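Local coordinates for pesticidal crystal protein Cry4Aa (Bacillus thuringiensis, PDB 2C9K), which binds midgut epithelial cells of insects and promotes their colloid-osmotic lysis, this chain being the functional three-domain toxin cut from a longer protoxin, at residues A[329-332]-A[333-336]; A[347-350]-A[351-354]; A[490-493]-A[494-497]. All blocks are in the same frame, centred on the assembly; numbering follows the deposited sequence.

Contact 1: A[329-332]-A[333-336]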
loop_
_atom_site.group_PDB
_atom_site.type_symbol
_atom_site.label_atom_id
_atom_site.label_comp_id
_atom_site.label_asym_id
_atom_site.label_seq_id
_atom_site.Cartn_x
_atom_site.Cartn_y
_atom_site.Cartn_z
ATOM N N GLN A 329 -13.775 -5.480 18.241
ATOM C CA GLN A 329 -13.036 -4.668 19.211
ATOM C C GLN A 329 -13.481 -3.214 19.138
ATOM O O GLN A 329 -13.998 -2.762 18.117
ATOM C CB GLN A 329 -11.524 -4.749 18.943
ATOM C CG GLN A 329 -10.936 -6.156 18.943
ATOM C CD GLN A 329 -9.511 -6.198 18.394
ATOM O OE1 GLN A 329 -9.216 -6.938 17.448
ATOM N NE2 GLN A 329 -8.627 -5.403 18.982
ATOM N N LYS A 330 -13.275 -2.481 20.223
ATOM C CA LYS A 330 -13.662 -1.080 20.271
ATOM C C LYS A 330 -12.424 -0.211 20.461
ATOM O O LYS A 330 -11.488 -0.588 21.157
ATOM C CB LYS A 330 -14.644 -0.860 21.420
ATOM C CG LYS A 330 -15.124 0.564 21.580
ATOM C CD LYS A 330 -15.827 0.727 22.912
ATOM C CE LYS A 330 -16.312 2.149 23.132
ATOM N NZ LYS A 330 -16.989 2.298 24.456
ATOM N N SER A 331 -12.421 0.959 19.838
ATOM C CA SER A 331 -11.278 1.855 19.951
ATOM C C SER A 331 -11.437 2.780 21.142
ATOM O O SER A 331 -12.369 2.631 21.940
ATOM C CB SER A 331 -11.144 2.712 18.696
ATOM O OG SER A 331 -12.157 3.694 18.683
ATOM N N SER A 332 -10.521 3.740 21.260
ATOM C CA SER A 332 -10.595 4.705 22.349
ATOM C C SER A 332 -11.695 5.679 21.999
ATOM O O SER A 332 -12.136 5.736 20.856
ATOM C CB SER A 332 -9.282 5.472 22.499
ATOM O OG SER A 332 -8.258 4.637 23.006
ATOM N N VAL A 333 -12.156 6.434 22.980
ATOM C CA VAL A 333 -13.183 7.412 22.699
ATOM C C VAL A 333 -12.444 8.726 22.556
ATOM O O VAL A 333 -12.134 9.375 23.549
ATOM C CB VAL A 333 -14.214 7.517 23.846
ATOM C CG1 VAL A 333 -15.207 8.628 23.551
ATOM C CG2 VAL A 333 -14.954 6.201 24.001
ATOM N N PHE A 334 -12.128 9.099 21.325
ATOM C CA PHE A 334 -11.430 10.351 21.087
ATOM C C PHE A 334 -12.411 11.485 21.360
ATOM O O PHE A 334 -13.608 11.246 21.501
ATOM C CB PHE A 334 -10.935 10.420 19.640
ATOM C CG PHE A 334 -10.170 9.203 19.201
ATOM C CD1 PHE A 334 -10.836 8.073 18.747
ATOM C CD2 PHE A 334 -8.781 9.183 19.247
ATOM C CE1 PHE A 334 -10.132 6.939 18.338
ATOM C CE2 PHE A 334 -8.071 8.053 18.842
ATOM C CZ PHE A 334 -8.754 6.932 18.386
ATOM N N GLY A 335 -11.906 12.712 21.442
ATOM C CA GLY A 335 -12.772 13.852 21.698
ATOM C C GLY A 335 -13.033 14.118 23.171
ATOM O O GLY A 335 -12.340 13.601 24.043
ATOM N N ASN A 336 -14.040 14.931 23.453
ATOM C CA ASN A 336 -14.379 15.257 24.828
ATOM C C ASN A 336 -15.795 14.788 25.110
ATOM O O ASN A 336 -16.732 15.577 25.108
ATOM C CB ASN A 336 -14.272 16.762 25.045
ATOM C CG ASN A 336 -14.409 17.147 26.495
ATOM O OD1 ASN A 336 -14.322 18.321 26.846
ATOM N ND2 ASN A 336 -14.622 16.158 27.354
#
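The backbone from S332 into V333 and F334 runs on in extended form, along strand 329-335, which is irregular here. F334 CG lies beside its own backbone N (chi1 -50°), which carries the ring back to S332. S332 CB sits over one face of the ring, 4.4 Å from F334 CZ. S332 O lies above the ring plane on that same side, outside the CD1-CE1 bond, 3.4 Å from F334 CE1. S331 OG approaches the same ring obliquely, 3.8 Å from F334 CE1. This hydroxyl stands between the backbone N and carbonyl carbon of S331 (chi1 73°). From there it gives a hydrogen bond to S332 O over 3.0 Å, and it also accepts one from N318 N of the neighbouring strand 313-322. K330 CE only grazes V333 CG2 at 4.4 Å, while the lysine makes a cation-pi contact with Y317. The F334 ring also meets that of H316, and its side chain touches F436 of strand 432-440. The chemistry is therefore mixed: apolar contact between ring and serine carbon, beside a hydroxyl whose two bonds should hold its rotation and tie the interrupted strand to its hairpin partner.

Contact 2: A[347-350]-A[351-354]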
loop_
_atom_site.group_PDB
_atom_site.type_symbol
_atom_site.label_atom_id
_atom_site.label_comp_id
_atom_site.label_asym_id
_atom_site.label_seq_id
_atom_site.Cartn_x
_atom_site.Cartn_y
_atom_site.Cartn_z
ATOM N N GLY A 347 -23.375 1.591 11.177
ATOM C CA GLY A 347 -22.809 0.257 11.085
ATOM C C GLY A 347 -22.434 -0.141 9.674
ATOM O O GLY A 347 -22.767 0.554 8.717
ATOM N N LEU A 348 -21.741 -1.269 9.549
ATOM C CA LEU A 348 -21.300 -1.776 8.254
ATOM C C LEU A 348 -21.164 -3.294 8.294
ATOM O O LEU A 348 -20.480 -3.837 9.153
ATOM C CB LEU A 348 -19.950 -1.154 7.882
ATOM C CG LEU A 348 -19.903 0.360 7.638
ATOM C CD1 LEU A 348 -18.459 0.824 7.533
ATOM C CD2 LEU A 348 -20.672 0.705 6.371
ATOM N N ALA A 349 -21.818 -3.983 7.366
ATOM C CA ALA A 349 -21.741 -5.440 7.314
ATOM C C ALA A 349 -20.543 -5.847 6.477
ATOM O O ALA A 349 -19.804 -5.002 5.987
ATOM C CB ALA A 349 -23.009 -6.014 6.711
ATOM N N THR A 350 -20.346 -7.145 6.306
ATOM C CA THR A 350 -19.221 -7.608 5.519
ATOM C C THR A 350 -19.442 -7.262 4.053
ATOM O O THR A 350 -20.563 -7.325 3.545
ATOM C CB THR A 350 -19.031 -9.118 5.667
ATOM O OG1 THR A 350 -19.245 -9.485 7.037
ATOM C CG2 THR A 350 -17.597 -9.513 5.264
ATOM N N ASN A 351 -18.360 -6.889 3.380
ATOM C CA ASN A 351 -18.414 -6.513 1.973
ATOM C C ASN A 351 -19.188 -5.210 1.739
ATOM O O ASN A 351 -19.751 -4.989 0.662
ATOM C CB ASN A 351 -19.004 -7.656 1.150
ATOM C CG ASN A 351 -18.091 -8.871 1.117
ATOM O OD1 ASN A 351 -16.925 -8.777 0.715
ATOM N ND2 ASN A 351 -18.615 -10.020 1.542
ATOM N N ILE A 352 -19.208 -4.364 2.769
ATOM C CA ILE A 352 -19.845 -3.050 2.717
ATOM C C ILE A 352 -18.787 -2.056 3.221
ATOM O O ILE A 352 -18.469 -2.007 4.414
ATOM C CB ILE A 352 -21.117 -2.977 3.604
ATOM C CG1 ILE A 352 -22.325 -3.563 2.857
ATOM C CG2 ILE A 352 -21.406 -1.531 3.982
ATOM C CD1 ILE A 352 -22.335 -5.058 2.762
ATOM N N TYR A 353 -18.240 -1.265 2.301
ATOM C CA TYR A 353 -17.189 -0.326 2.649
ATOM C C TYR A 353 -17.443 1.136 2.325
ATOM O O TYR A 353 -18.261 1.477 1.471
ATOM C CB TYR A 353 -15.892 -0.754 1.968
ATOM C CG TYR A 353 -15.689 -2.250 1.936
ATOM C CD1 TYR A 353 -15.941 -2.982 0.778
ATOM C CD2 TYR A 353 -15.263 -2.938 3.071
ATOM C CE1 TYR A 353 -15.777 -4.366 0.752
ATOM C CE2 TYR A 353 -15.095 -4.322 3.057
ATOM C CZ TYR A 353 -15.356 -5.029 1.896
ATOM O OH TYR A 353 -15.226 -6.401 1.891
ATOM N N ILE A 354 -16.712 1.996 3.022
ATOM C CA ILE A 354 -16.793 3.433 2.812
ATOM C C ILE A 354 -15.614 3.757 1.885
ATOM O O ILE A 354 -14.465 3.525 2.245
ATOM C CB ILE A 354 -16.668 4.191 4.163
ATOM C CG1 ILE A 354 -17.828 3.796 5.081
ATOM C CG2 ILE A 354 -16.708 5.687 3.944
ATOM C CD1 ILE A 354 -17.697 4.301 6.506
#
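A type II beta turn from A349 to I352 carries the chain from strand 342-347 into strand 353-362, and L348 and I352 meet at its base. T350 and N351 are the two central residues of the turn. N351 has positive backbone angles (67°/26°), as the third position of such a turn requires. The closing hydrogen bond, from I352 N to A349 O, is weak: 3.3 Å long and bent. L348 spreads its two methyls over two partners. CD2 reaches I352 CG2 at 3.4 Å, the two side chains slanting across each other. L348 CD1 touches I354 CD1 at 3.7 Å, and here the chains cross at about a right angle. I352 CG2 is anti to the backbone N and faces L348, while CG1 lies beside that N (chi1 -82°) and carries I352 CD1 toward A349 CB, 4.1 Å away. The turn is a crossing point in domain II, the beta prism of the delta endotoxins. It leaves one four-stranded antiparallel sheet and enters the next, each with the strand order of a Greek key. I380 of strand 373-381 packs against L348, I352 and I354 alike. Y353 points its CB away from the turn, but its ring runs back beneath N351. N351 C lies 3.6 Å above the plane of the Y353 ring, toward its rim. Y353 OH gives a hydrogen bond to N351 OD1 over 3.1 Å, meeting that oxygen from above the amide plane. T350, on the exposed side, touches K463.

Contact 3: A[490-493]-A[494-497]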
loop_
_atom_site.group_PDB
_atom_site.type_symbol
_atom_site.label_atom_id
_atom_site.label_comp_id
_atom_site.label_asym_id
_atom_site.label_seq_id
_atom_site.Cartn_x
_atom_site.Cartn_y
_atom_site.Cartn_z
ATOM N N GLN A 490 6.725 -2.327 12.217
ATOM C CA GLN A 490 6.667 -1.502 11.025
ATOM C C GLN A 490 7.405 -2.180 9.866
ATOM O O GLN A 490 8.506 -2.704 10.044
ATOM C CB GLN A 490 7.330 -0.167 11.347
ATOM C CG GLN A 490 7.775 0.621 10.162
ATOM C CD GLN A 490 6.701 1.536 9.672
ATOM O OE1 GLN A 490 5.634 1.092 9.246
ATOM N NE2 GLN A 490 6.965 2.838 9.738
ATOM N N GLY A 491 6.796 -2.175 8.684
ATOM C CA GLY A 491 7.433 -2.780 7.527
ATOM C C GLY A 491 8.620 -1.940 7.103
ATOM O O GLY A 491 8.693 -0.762 7.452
ATOM N N PRO A 492 9.575 -2.514 6.357
ATOM C CA PRO A 492 10.763 -1.782 5.902
ATOM C C PRO A 492 10.491 -0.779 4.777
ATOM O O PRO A 492 11.309 0.100 4.488
ATOM C CB PRO A 492 11.710 -2.900 5.481
ATOM C CG PRO A 492 10.779 -3.936 4.968
ATOM C CD PRO A 492 9.674 -3.938 6.000
ATOM N N GLY A 493 9.341 -0.915 4.136
ATOM C CA GLY A 493 9.010 0.015 3.079
ATOM C C GLY A 493 8.692 -0.643 1.763
ATOM O O GLY A 493 7.988 -0.065 0.938
ATOM N N HIS A 494 9.182 -1.862 1.568
ATOM C CA HIS A 494 8.953 -2.555 0.308
ATOM C C HIS A 494 8.108 -3.829 0.372
ATOM O O HIS A 494 7.969 -4.529 -0.631
ATOM C CB HIS A 494 10.309 -2.861 -0.331
ATOM C CG HIS A 494 11.261 -3.565 0.584
ATOM N ND1 HIS A 494 11.271 -4.935 0.739
ATOM C CD2 HIS A 494 12.213 -3.085 1.417
ATOM C CE1 HIS A 494 12.190 -5.268 1.626
ATOM N NE2 HIS A 494 12.776 -4.165 2.054
ATOM N N THR A 495 7.536 -4.138 1.531
ATOM C CA THR A 495 6.721 -5.340 1.640
ATOM C C THR A 495 5.233 -5.042 1.473
ATOM O O THR A 495 4.407 -5.955 1.435
ATOM C CB THR A 495 6.940 -6.049 2.989
ATOM O OG1 THR A 495 6.668 -5.136 4.059
ATOM C CG2 THR A 495 8.370 -6.560 3.096
ATOM N N GLY A 496 4.892 -3.764 1.369
ATOM C CA GLY A 496 3.501 -3.396 1.199
ATOM C C GLY A 496 2.734 -3.251 2.498
ATOM O O GLY A 496 1.551 -2.897 2.485
ATOM N N GLY A 497 3.399 -3.521 3.617
ATOM C CA GLY A 497 2.749 -3.411 4.909
ATOM C C GLY A 497 3.635 -3.903 6.030
ATOM O O GLY A 497 4.804 -4.196 5.807
HETATM O O HOH W 1 6.978 -2.404 3.964
#
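The loop curls back on itself, bringing the CA atoms of G491 and G497 to 5.4 Å, with P492 packed on H494 farther along. One CA-H...O contact spans the neck, G491 CA to G497 O at 3.4 Å. A water sits within the curl. It accepts hydrogen bonds from G493 N at 2.8 Å and T495 N at 3.0 Å, and donates a weak one to G497 O. T495 OG1 lies between its own N and carbonyl carbon (chi1 56°), where it bonds to G497 O over 2.7 Å. P492 CG stands over one face of the H494 ring in a CH-pi contact, 3.9 Å from the ring centroid and offset toward the NE2 side. P492 CD turns to T495 OG1 at 3.8 Å. The imidazole is held from outside too: H494 NE2 is hydrogen-bonded to L563 O, and the side chain touches T194 and V198 of helix 183-208. K202 of that helix bonds to P492 O. G493 and G496 have positive phi angles at which a CB would press on the preceding carbonyl oxygen. This is a glycine-rich hairpin loop, joining the antiparallel strands 487-489 and 499-501 in the C-terminal beta-sandwich domain and packing against the helical domain.

In the fold
Contacts 1 and 2 both belong to the beta-prism domain and follow each other in the chain. Their centres are about 20 Å apart, and their nearest atoms about 11 Å. The strand of contact 1 and strand 342-347, which leads into contact 2, are the two outer strands of one four-stranded sheet. Contact 3 belongs to the C-terminal domain. Its centre is about 27 Å from each of the others, with about 17 Å between nearest atoms. It is the most central, about 9 Å from the chain centre, against about 26 Å and 21 Å for contacts 1 and 2. A bound MPD, probably a crystallisation additive, lies about 3 Å from the S332 side chain.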